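Local coordinates for protein SmhA (Serratia marcescens, PDB 7A27) that probably acts as one component of Smh, a tripartite alpha-helical pore-forming toxin, captured here in its soluble form, at residues N3-P11 with E327-I335; S32-L41 with Q58-K69. All coordinates share one frame; numbering follows the deposited sequence.

In the fold
The two contacts lie on opposite sides of the chain's centre, with centres about 50 Å apart, in an elongated, mostly helical fold. Contact 1 sits far out, where the start of the chain runs along helix 325-358; it is partly buried, held by leucine, isoleucine and alanine side chains with a glutamine at the more exposed edge, and no hydrogen bond passes between its two segments. Contact 2 is nearer the middle and more deeply buried: helix 14-37 and the loop after it meet helix 48-96 through apolar packing, an arginine and a glutamine that reach loop backbone. The contacts share no helix, yet 3-11 leads directly into helix 14-37, whose far end takes part in contact 2.

Contact 1 of 2, residues N3-P11 with E327-I335; sequences NLTSIDLSP and EIKQAKQII
Leu4 packs on Glu327, Gln330 and Ala331, clustered within about one turn of helix 325-358, and the tight part of the contact starts there. Its CD2 faces Ala331 CB at 4.1 Å, while its CD1 stands 3.8 Å from both the backbone O of Glu327 and OE1 of Gln330. Two more apolar pairs follow along the helix. Ile7 CG1 meets Ile334 CG2 at 3.8 Å; chi1 of 66° sets CG1 between the backbone N and the carbonyl carbon of Ile7, and CD1 beyond it touches the same methyl. Leu9 CD1 rests on Ile335 CG1, also at 3.8 Å. The N-terminal segment, a short 3-10 turn at 4-6 followed by irregular chain, thus packs along one flank of the helix just before helix 14-37 begins. Ile7 also touches Ala315, Ile318 and Ile319, so the start of the chain lies against helices 301-321 and 325-358 together. The backbone O of Leu9 accepts hydrogen bonds from Tyr312 and Trp342. The looser side, toward solvent, is where Gln330 nears the exposed Asn3 and Thr5 without bonding to either. With CG anti to the backbone N (chi1 -176°) and the chain extended, its amide crosses Leu4, NE2 lying 3.8 Å from Leu4 CB. Asp8, pointing away from the helix, accepts at OD1 from Ser10 N in an Asx turn, and Ser10 OG donates to the syn lone pair of the same Asp8 OD1 at 2.7 Å.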
loop_
_atom_site.group_PDB
_atom_site.type_symbol
_atom_site.label_atom_id
_atom_site.label_comp_id
_atom_site.label_asym_id
_atom_site.label_seq_id
_atom_site.Cartn_x
_atom_site.Cartn_y
_atom_site.Cartn_z
ATOM N N ASN A 3 -31.395 10.319 24.458
ATOM C CA ASN A 3 -31.215 9.119 25.346
ATOM C C ASN A 3 -30.005 8.279 24.873
ATOM O O ASN A 3 -29.508 8.501 23.745
ATOM C CB ASN A 3 -32.502 8.290 25.447
ATOM C CG ASN A 3 -32.571 7.477 26.730
ATOM O OD1 ASN A 3 -32.542 8.038 27.828
ATOM N ND2 ASN A 3 -32.655 6.159 26.605
ATOM N N LEU A 4 -29.504 7.391 25.751
ATOM C CA LEU A 4 -28.287 6.539 25.625
ATOM C C LEU A 4 -28.323 5.661 24.387
ATOM O O LEU A 4 -27.291 5.454 23.794
ATOM C CB LEU A 4 -28.217 5.661 26.878
ATOM C CG LEU A 4 -27.622 6.352 28.096
ATOM C CD1 LEU A 4 -28.269 5.851 29.379
ATOM C CD2 LEU A 4 -26.108 6.188 28.099
ATOM N N THR A 5 -29.497 5.110 24.098
ATOM C CA THR A 5 -29.862 4.248 22.947
ATOM C C THR A 5 -29.259 4.769 21.621
ATOM O O THR A 5 -29.164 3.963 20.687
ATOM C CB THR A 5 -31.396 4.138 22.938
ATOM O OG1 THR A 5 -31.854 3.245 21.931
ATOM C CG2 THR A 5 -32.081 5.466 22.703
ATOM N N SER A 6 -28.830 6.034 21.546
ATOM C CA SER A 6 -28.360 6.709 20.303
ATOM C C SER A 6 -26.836 6.959 20.267
ATOM O O SER A 6 -26.347 7.382 19.221
ATOM C CB SER A 6 -29.102 8.014 20.112
ATOM O OG SER A 6 -28.674 8.959 21.085
ATOM N N ILE A 7 -26.095 6.757 21.361
ATOM C CA ILE A 7 -24.625 7.029 21.365
ATOM C C ILE A 7 -23.908 5.908 20.615
ATOM O O ILE A 7 -24.279 4.747 20.736
ATOM C CB ILE A 7 -24.030 7.284 22.768
ATOM C CG1 ILE A 7 -24.084 6.065 23.680
ATOM C CG2 ILE A 7 -24.695 8.476 23.414
ATOM C CD1 ILE A 7 -23.258 6.201 24.946
ATOM N N ASP A 8 -22.892 6.309 19.868
ATOM C CA ASP A 8 -22.034 5.464 19.006
ATOM C C ASP A 8 -20.584 5.664 19.475
ATOM O O ASP A 8 -19.965 6.648 19.073
ATOM C CB ASP A 8 -22.257 5.862 17.540
ATOM C CG ASP A 8 -21.328 5.203 16.546
ATOM O OD1 ASP A 8 -20.831 4.121 16.864
ATOM O OD2 ASP A 8 -21.114 5.780 15.468
ATOM N N LEU A 9 -20.070 4.774 20.315
ATOM C CA LEU A 9 -18.669 4.801 20.819
ATOM C C LEU A 9 -17.814 3.817 20.005
ATOM O O LEU A 9 -16.714 3.457 20.474
ATOM C CB LEU A 9 -18.659 4.437 22.310
ATOM C CG LEU A 9 -19.371 5.394 23.256
ATOM C CD1 LEU A 9 -19.376 4.858 24.678
ATOM C CD2 LEU A 9 -18.709 6.749 23.214
ATOM N N SER A 10 -18.279 3.422 18.822
ATOM C CA SER A 10 -17.621 2.419 17.945
ATOM C C SER A 10 -16.462 3.047 17.171
ATOM O O SER A 10 -16.345 4.282 17.084
ATOM C CB SER A 10 -18.609 1.822 16.967
ATOM O OG SER A 10 -18.807 2.671 15.837
ATOM N N PRO A 11 -15.584 2.191 16.602
ATOM C CA PRO A 11 -14.520 2.623 15.703
ATOM C C PRO A 11 -15.027 3.076 14.331
ATOM O O PRO A 11 -14.233 3.444 13.521
ATOM C CB PRO A 11 -13.667 1.376 15.432
ATOM C CG PRO A 11 -14.148 0.336 16.422
ATOM C CD PRO A 11 -15.527 0.756 16.873
ATOM N N GLU A 327 -29.990 3.146 34.276
ATOM C CA GLU A 327 -29.307 3.995 33.264
ATOM C C GLU A 327 -27.797 3.707 33.321
ATOM O O GLU A 327 -27.184 3.583 32.259
ATOM C CB GLU A 327 -29.655 5.476 33.451
ATOM C CG GLU A 327 -30.990 5.884 32.845
ATOM C CD GLU A 327 -31.569 7.231 33.278
ATOM O OE1 GLU A 327 -30.910 7.981 34.059
ATOM O OE2 GLU A 327 -32.692 7.546 32.820
ATOM N N ILE A 328 -27.218 3.588 34.517
ATOM C CA ILE A 328 -25.766 3.272 34.715
ATOM C C ILE A 328 -25.499 1.854 34.184
ATOM O O ILE A 328 -24.469 1.638 33.529
ATOM C CB ILE A 328 -25.350 3.463 36.193
ATOM C CG1 ILE A 328 -25.419 4.938 36.605
ATOM C CG2 ILE A 328 -23.968 2.868 36.466
ATOM C CD1 ILE A 328 -25.171 5.165 38.076
ATOM N N LYS A 329 -26.411 0.918 34.446
ATOM C CA LYS A 329 -26.302 -0.491 33.992
ATOM C C LYS A 329 -26.313 -0.512 32.456
ATOM O O LYS A 329 -25.500 -1.263 31.866
ATOM C CB LYS A 329 -27.427 -1.344 34.583
ATOM C CG LYS A 329 -27.124 -2.831 34.570
ATOM C CD LYS A 329 -28.289 -3.731 34.157
ATOM C CE LYS A 329 -28.544 -3.682 32.654
ATOM N NZ LYS A 329 -29.358 -4.835 32.177
ATOM N N GLN A 330 -27.183 0.295 31.832
ATOM C CA GLN A 330 -27.343 0.411 30.354
ATOM C C GLN A 330 -26.063 1.011 29.753
ATOM O O GLN A 330 -25.640 0.549 28.688
ATOM C CB GLN A 330 -28.570 1.260 30.005
ATOM C CG GLN A 330 -28.899 1.371 28.517
ATOM C CD GLN A 330 -30.049 2.317 28.235
ATOM O OE1 GLN A 330 -30.629 2.947 29.115
ATOM N NE2 GLN A 330 -30.350 2.508 26.965
ATOM N N ALA A 331 -25.485 2.024 30.393
ATOM C CA ALA A 331 -24.239 2.688 29.958
ATOM C C ALA A 331 -23.063 1.704 30.035
ATOM O O ALA A 331 -22.243 1.694 29.100
ATOM C CB ALA A 331 -23.990 3.904 30.799
ATOM N N LYS A 332 -22.962 0.925 31.116
ATOM C CA LYS A 332 -21.888 -0.090 31.287
ATOM C C LYS A 332 -21.922 -1.043 30.080
ATOM O O LYS A 332 -20.835 -1.399 29.550
ATOM C CB LYS A 332 -22.049 -0.876 32.594
ATOM C CG LYS A 332 -21.115 -2.079 32.661
ATOM C CD LYS A 332 -20.904 -2.791 33.958
ATOM C CE LYS A 332 -19.903 -3.902 33.718
ATOM N NZ LYS A 332 -19.274 -4.363 34.973
ATOM N N GLN A 333 -23.141 -1.444 29.705
ATOM C CA GLN A 333 -23.472 -2.363 28.587
ATOM C C GLN A 333 -23.048 -1.723 27.248
ATOM O O GLN A 333 -22.319 -2.393 26.484
ATOM C CB GLN A 333 -24.965 -2.713 28.706
ATOM C CG GLN A 333 -25.609 -3.284 27.444
ATOM C CD GLN A 333 -24.924 -4.549 26.990
ATOM O OE1 GLN A 333 -24.228 -5.207 27.766
ATOM N NE2 GLN A 333 -25.121 -4.896 25.724
ATOM N N ILE A 334 -23.444 -0.468 26.995
ATOM C CA ILE A 334 -23.119 0.279 25.741
ATOM C C ILE A 334 -21.586 0.369 25.621
ATOM O O ILE A 334 -21.061 0.169 24.498
ATOM C CB ILE A 334 -23.754 1.691 25.683
ATOM C CG1 ILE A 334 -25.270 1.762 25.881
ATOM C CG2 ILE A 334 -23.357 2.370 24.386
ATOM C CD1 ILE A 334 -26.141 1.384 24.711
ATOM N N ILE A 335 -20.886 0.643 26.730
ATOM C CA ILE A 335 -19.398 0.796 26.762
ATOM C C ILE A 335 -18.711 -0.569 26.593
ATOM O O ILE A 335 -17.770 -0.657 25.760
ATOM C CB ILE A 335 -18.948 1.537 28.034
ATOM C CG1 ILE A 335 -19.385 2.999 27.992
ATOM C CG2 ILE A 335 -17.447 1.423 28.223
ATOM C CD1 ILE A 335 -19.162 3.735 29.296
#

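Contact 2 of 2, residues S32-L41 with Q58-K69; sequences SNLLLSQQLL and QNQLRQQAQVFK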
loop_
_atom_site.group_PDB
_atom_site.type_symbol
_atom_site.label_atom_id
_atom_site.label_comp_id
_atom_site.label_asym_id
_atom_site.label_seq_id
_atom_site.Cartn_x
_atom_site.Cartn_y
_atom_site.Cartn_z
ATOM N N SER A 32 8.298 -1.125 -4.418
ATOM C CA SER A 32 9.511 -0.341 -4.068
ATOM C C SER A 32 10.707 -1.290 -4.050
ATOM O O SER A 32 11.743 -0.924 -4.621
ATOM C CB SER A 32 9.386 0.363 -2.755
ATOM O OG SER A 32 8.286 1.240 -2.797
ATOM N N ASN A 33 10.560 -2.462 -3.425
ATOM C CA ASN A 33 11.651 -3.457 -3.329
ATOM C C ASN A 33 12.030 -3.928 -4.736
ATOM O O ASN A 33 13.226 -4.194 -4.964
ATOM C CB ASN A 33 11.273 -4.640 -2.442
ATOM C CG ASN A 33 11.380 -4.328 -0.967
ATOM O OD1 ASN A 33 12.343 -3.687 -0.519
ATOM N ND2 ASN A 33 10.408 -4.816 -0.205
ATOM N N LEU A 34 11.057 -4.021 -5.642
ATOM C CA LEU A 34 11.306 -4.488 -7.024
ATOM C C LEU A 34 12.163 -3.437 -7.741
ATOM O O LEU A 34 13.127 -3.824 -8.385
ATOM C CB LEU A 34 9.974 -4.725 -7.739
ATOM C CG LEU A 34 10.084 -5.272 -9.158
ATOM C CD1 LEU A 34 10.623 -6.694 -9.176
ATOM C CD2 LEU A 34 8.742 -5.228 -9.842
ATOM N N LEU A 35 11.832 -2.153 -7.617
ATOM C CA LEU A 35 12.585 -1.032 -8.249
ATOM C C LEU A 35 14.025 -0.957 -7.734
ATOM O O LEU A 35 14.924 -0.566 -8.547
ATOM C CB LEU A 35 11.869 0.279 -7.944
ATOM C CG LEU A 35 10.666 0.578 -8.824
ATOM C CD1 LEU A 35 9.921 1.766 -8.253
ATOM C CD2 LEU A 35 11.101 0.847 -10.254
ATOM N N LEU A 36 14.240 -1.311 -6.459
ATOM C CA LEU A 36 15.561 -1.237 -5.774
ATOM C C LEU A 36 16.376 -2.505 -6.023
ATOM O O LEU A 36 17.599 -2.427 -5.823
ATOM C CB LEU A 36 15.339 -1.019 -4.273
ATOM C CG LEU A 36 14.753 0.336 -3.901
ATOM C CD1 LEU A 36 14.208 0.346 -2.485
ATOM C CD2 LEU A 36 15.784 1.436 -4.089
ATOM N N SER A 37 15.744 -3.620 -6.402
ATOM C CA SER A 37 16.415 -4.923 -6.668
ATOM C C SER A 37 16.842 -4.987 -8.128
ATOM O O SER A 37 17.870 -5.605 -8.428
ATOM C CB SER A 37 15.525 -6.093 -6.311
ATOM O OG SER A 37 15.179 -6.048 -4.934
ATOM N N GLN A 38 16.066 -4.361 -8.995
ATOM C CA GLN A 38 16.298 -4.323 -10.457
ATOM C C GLN A 38 17.727 -3.854 -10.722
ATOM O O GLN A 38 18.120 -2.824 -10.183
ATOM C CB GLN A 38 15.266 -3.403 -11.127
ATOM C CG GLN A 38 15.479 -3.201 -12.621
ATOM C CD GLN A 38 15.526 -4.506 -13.374
ATOM O OE1 GLN A 38 14.643 -5.351 -13.251
ATOM N NE2 GLN A 38 16.575 -4.673 -14.164
ATOM N N GLN A 39 18.455 -4.629 -11.525
ATOM C CA GLN A 39 19.795 -4.320 -12.059
ATOM C C GLN A 39 19.704 -2.958 -12.756
ATOM O O GLN A 39 18.745 -2.739 -13.489
ATOM C CB GLN A 39 20.146 -5.441 -13.047
ATOM C CG GLN A 39 21.623 -5.622 -13.369
ATOM C CD GLN A 39 21.885 -6.551 -14.540
ATOM O OE1 GLN A 39 21.067 -6.682 -15.454
ATOM N NE2 GLN A 39 23.069 -7.156 -14.553
ATOM N N LEU A 40 20.638 -2.052 -12.505
ATOM C CA LEU A 40 20.760 -0.731 -13.181
ATOM C C LEU A 40 21.268 -0.964 -14.607
ATOM O O LEU A 40 21.784 -2.067 -14.904
ATOM C CB LEU A 40 21.755 0.149 -12.408
ATOM C CG LEU A 40 21.272 0.688 -11.055
ATOM C CD1 LEU A 40 22.419 0.922 -10.090
ATOM C CD2 LEU A 40 20.476 1.962 -11.257
ATOM N N LEU A 41 21.114 0.038 -15.469
ATOM C CA LEU A 41 21.666 0.012 -16.844
ATOM C C LEU A 41 23.083 0.565 -16.727
ATOM O O LEU A 41 23.197 1.706 -16.260
ATOM C CB LEU A 41 20.793 0.869 -17.773
ATOM C CG LEU A 41 21.285 1.002 -19.211
ATOM C CD1 LEU A 41 21.322 -0.353 -19.888
ATOM C CD2 LEU A 41 20.417 1.972 -19.984
ATOM N N GLN A 58 15.684 5.879 -13.922
ATOM C CA GLN A 58 15.879 4.692 -13.054
ATOM C C GLN A 58 16.407 5.167 -11.695
ATOM O O GLN A 58 15.930 4.645 -10.656
ATOM C CB GLN A 58 16.801 3.672 -13.729
ATOM C CG GLN A 58 16.776 2.308 -13.062
ATOM C CD GLN A 58 17.421 1.238 -13.907
ATOM O OE1 GLN A 58 18.346 1.487 -14.685
ATOM N NE2 GLN A 58 16.948 0.015 -13.722
ATOM N N ASN A 59 17.313 6.149 -11.699
ATOM C CA ASN A 59 17.916 6.726 -10.467
ATOM C C ASN A 59 16.827 7.457 -9.671
ATOM O O ASN A 59 16.694 7.191 -8.475
ATOM C CB ASN A 59 19.068 7.688 -10.754
ATOM C CG ASN A 59 19.769 8.071 -9.468
ATOM O OD1 ASN A 59 19.622 9.200 -9.008
ATOM N ND2 ASN A 59 20.447 7.113 -8.845
ATOM N N GLN A 60 16.055 8.323 -10.331
ATOM C CA GLN A 60 15.026 9.157 -9.679
ATOM C C GLN A 60 13.950 8.249 -9.061
ATOM O O GLN A 60 13.420 8.617 -8.004
ATOM C CB GLN A 60 14.574 10.235 -10.669
ATOM C CG GLN A 60 13.624 11.272 -10.065
ATOM C CD GLN A 60 14.139 12.040 -8.862
ATOM O OE1 GLN A 60 13.525 12.025 -7.781
ATOM N NE2 GLN A 60 15.259 12.734 -9.052
ATOM N N LEU A 61 13.683 7.074 -9.643
ATOM C CA LEU A 61 12.676 6.094 -9.131
ATOM C C LEU A 61 13.210 5.384 -7.881
ATOM O O LEU A 61 12.442 5.234 -6.920
ATOM C CB LEU A 61 12.322 5.063 -10.206
ATOM C CG LEU A 61 11.378 5.537 -11.308
ATOM C CD1 LEU A 61 11.314 4.499 -12.410
ATOM C CD2 LEU A 61 9.987 5.839 -10.765
ATOM N N ARG A 62 14.471 4.954 -7.888
ATOM C CA ARG A 62 15.085 4.273 -6.721
ATOM C C ARG A 62 15.078 5.230 -5.526
ATOM O O ARG A 62 14.813 4.749 -4.410
ATOM C CB ARG A 62 16.480 3.755 -7.073
ATOM C CG ARG A 62 16.440 2.647 -8.113
ATOM C CD ARG A 62 17.770 2.433 -8.788
ATOM N NE ARG A 62 18.744 1.800 -7.918
ATOM C CZ ARG A 62 18.904 0.495 -7.800
ATOM N NH1 ARG A 62 18.141 -0.346 -8.478
ATOM N NH2 ARG A 62 19.830 0.040 -6.978
ATOM N N GLN A 63 15.319 6.532 -5.744
ATOM C CA GLN A 63 15.274 7.559 -4.666
ATOM C C GLN A 63 13.869 7.548 -4.056
ATOM O O GLN A 63 13.765 7.470 -2.832
ATOM C CB GLN A 63 15.640 8.970 -5.144
ATOM C CG GLN A 63 17.048 9.082 -5.710
ATOM C CD GLN A 63 17.467 10.496 -6.036
ATOM O OE1 GLN A 63 17.090 11.446 -5.376
ATOM N NE2 GLN A 63 18.295 10.657 -7.050
ATOM N N GLN A 64 12.813 7.548 -4.874
ATOM C CA GLN A 64 11.414 7.618 -4.373
ATOM C C GLN A 64 10.995 6.295 -3.734
ATOM O O GLN A 64 10.162 6.347 -2.805
ATOM C CB GLN A 64 10.476 8.044 -5.496
ATOM C CG GLN A 64 10.797 9.446 -5.985
ATOM C CD GLN A 64 10.894 10.398 -4.817
ATOM O OE1 GLN A 64 10.100 10.350 -3.873
ATOM N NE2 GLN A 64 11.903 11.249 -4.854
ATOM N N ALA A 65 11.542 5.176 -4.221
ATOM C CA ALA A 65 11.290 3.820 -3.684
ATOM C C ALA A 65 11.907 3.738 -2.289
ATOM O O ALA A 65 11.208 3.275 -1.379
ATOM C CB ALA A 65 11.854 2.766 -4.600
ATOM N N GLN A 66 13.161 4.164 -2.136
ATOM C CA GLN A 66 13.857 4.220 -0.820
ATOM C C GLN A 66 13.050 5.109 0.138
ATOM O O GLN A 66 12.817 4.667 1.267
ATOM C CB GLN A 66 15.291 4.720 -0.985
ATOM C CG GLN A 66 16.027 5.037 0.315
ATOM C CD GLN A 66 17.410 5.581 0.042
ATOM O OE1 GLN A 66 18.139 5.094 -0.825
ATOM N NE2 GLN A 66 17.801 6.598 0.795
ATOM N N VAL A 67 12.614 6.293 -0.296
ATOM C CA VAL A 67 11.848 7.226 0.579
ATOM C C VAL A 67 10.573 6.525 1.070
ATOM O O VAL A 67 10.322 6.516 2.296
ATOM C CB VAL A 67 11.548 8.567 -0.104
ATOM C CG1 VAL A 67 10.560 9.384 0.705
ATOM C CG2 VAL A 67 12.810 9.381 -0.309
ATOM N N PHE A 68 9.786 5.958 0.165
ATOM C CA PHE A 68 8.561 5.220 0.546
ATOM C C PHE A 68 8.911 4.118 1.558
ATOM O O PHE A 68 8.290 4.067 2.634
ATOM C CB PHE A 68 7.865 4.581 -0.656
ATOM C CG PHE A 68 6.569 3.911 -0.276
ATOM C CD1 PHE A 68 5.415 4.652 -0.120
ATOM C CD2 PHE A 68 6.510 2.554 -0.023
ATOM C CE1 PHE A 68 4.233 4.047 0.267
ATOM C CE2 PHE A 68 5.309 1.949 0.325
ATOM C CZ PHE A 68 4.179 2.695 0.485
ATOM N N LYS A 69 9.894 3.283 1.236
ATOM C CA LYS A 69 10.273 2.077 2.017
ATOM C C LYS A 69 10.706 2.450 3.442
ATOM O O LYS A 69 10.205 1.801 4.375
ATOM C CB LYS A 69 11.392 1.326 1.289
ATOM C CG LYS A 69 11.591 -0.117 1.721
ATOM C CD LYS A 69 12.919 -0.701 1.287
ATOM C CE LYS A 69 13.207 -1.981 2.031
ATOM N NZ LYS A 69 14.653 -2.272 2.106
HETATM O O HOH W 1 21.095 3.244 -14.525
#
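Helix 32-37 crosses helix 58-69 at 138° between their N-to-C directions, with the axes 8.7 Å apart at closest, and Ser32 and Ala65 bring the backbones nearest, CA to CA 4.5 Å. The small side chains of these two residues permit that approach: Ala65 CB lies 3.7 Å from Ser32 O. Leu36 is the knob in a hole formed by Arg62, Ala65, Gln66 and Lys69, its CG over Ala65 CB at 3.8 Å and its CD2 against Arg62. Toward helix 272-299, Leu35 CD2 meets Leu61 CD1, and Phe287 of that helix packs on Leu35 and Ser32. The two helices run in broadly opposite directions, well off antiparallel, within the helical bundle; the chain leaves helix 14-37 at Gln38 and runs on past helix 48-96. Bent at chi3 (72°), Arg62 brings its guanidinium under Leu40, whose CG lies over the centre of one face, with Leu36 CA over the other. At the group's edge NH1 makes a weak hydrogen bond to Gln38 O of 3.0 Å. One helical turn earlier, the extended Gln58 bonds to the loop backbone through both ends of its amide: OE1 accepts from Leu41 N at 3.2 Å, and NE2 gives Gln39 O a weak bond. A water donates to both Gln58 OE1 and Leu41 O. Gln38 turns its own amide to Met232 and Ser234 of strand 230-237. At the opposite end Lys69 crosses Asn33 at about a right angle; the Asn33 side chain lies about 6 Å from that of Asn359, a calcium ligand, though no calcium is bound to this chain.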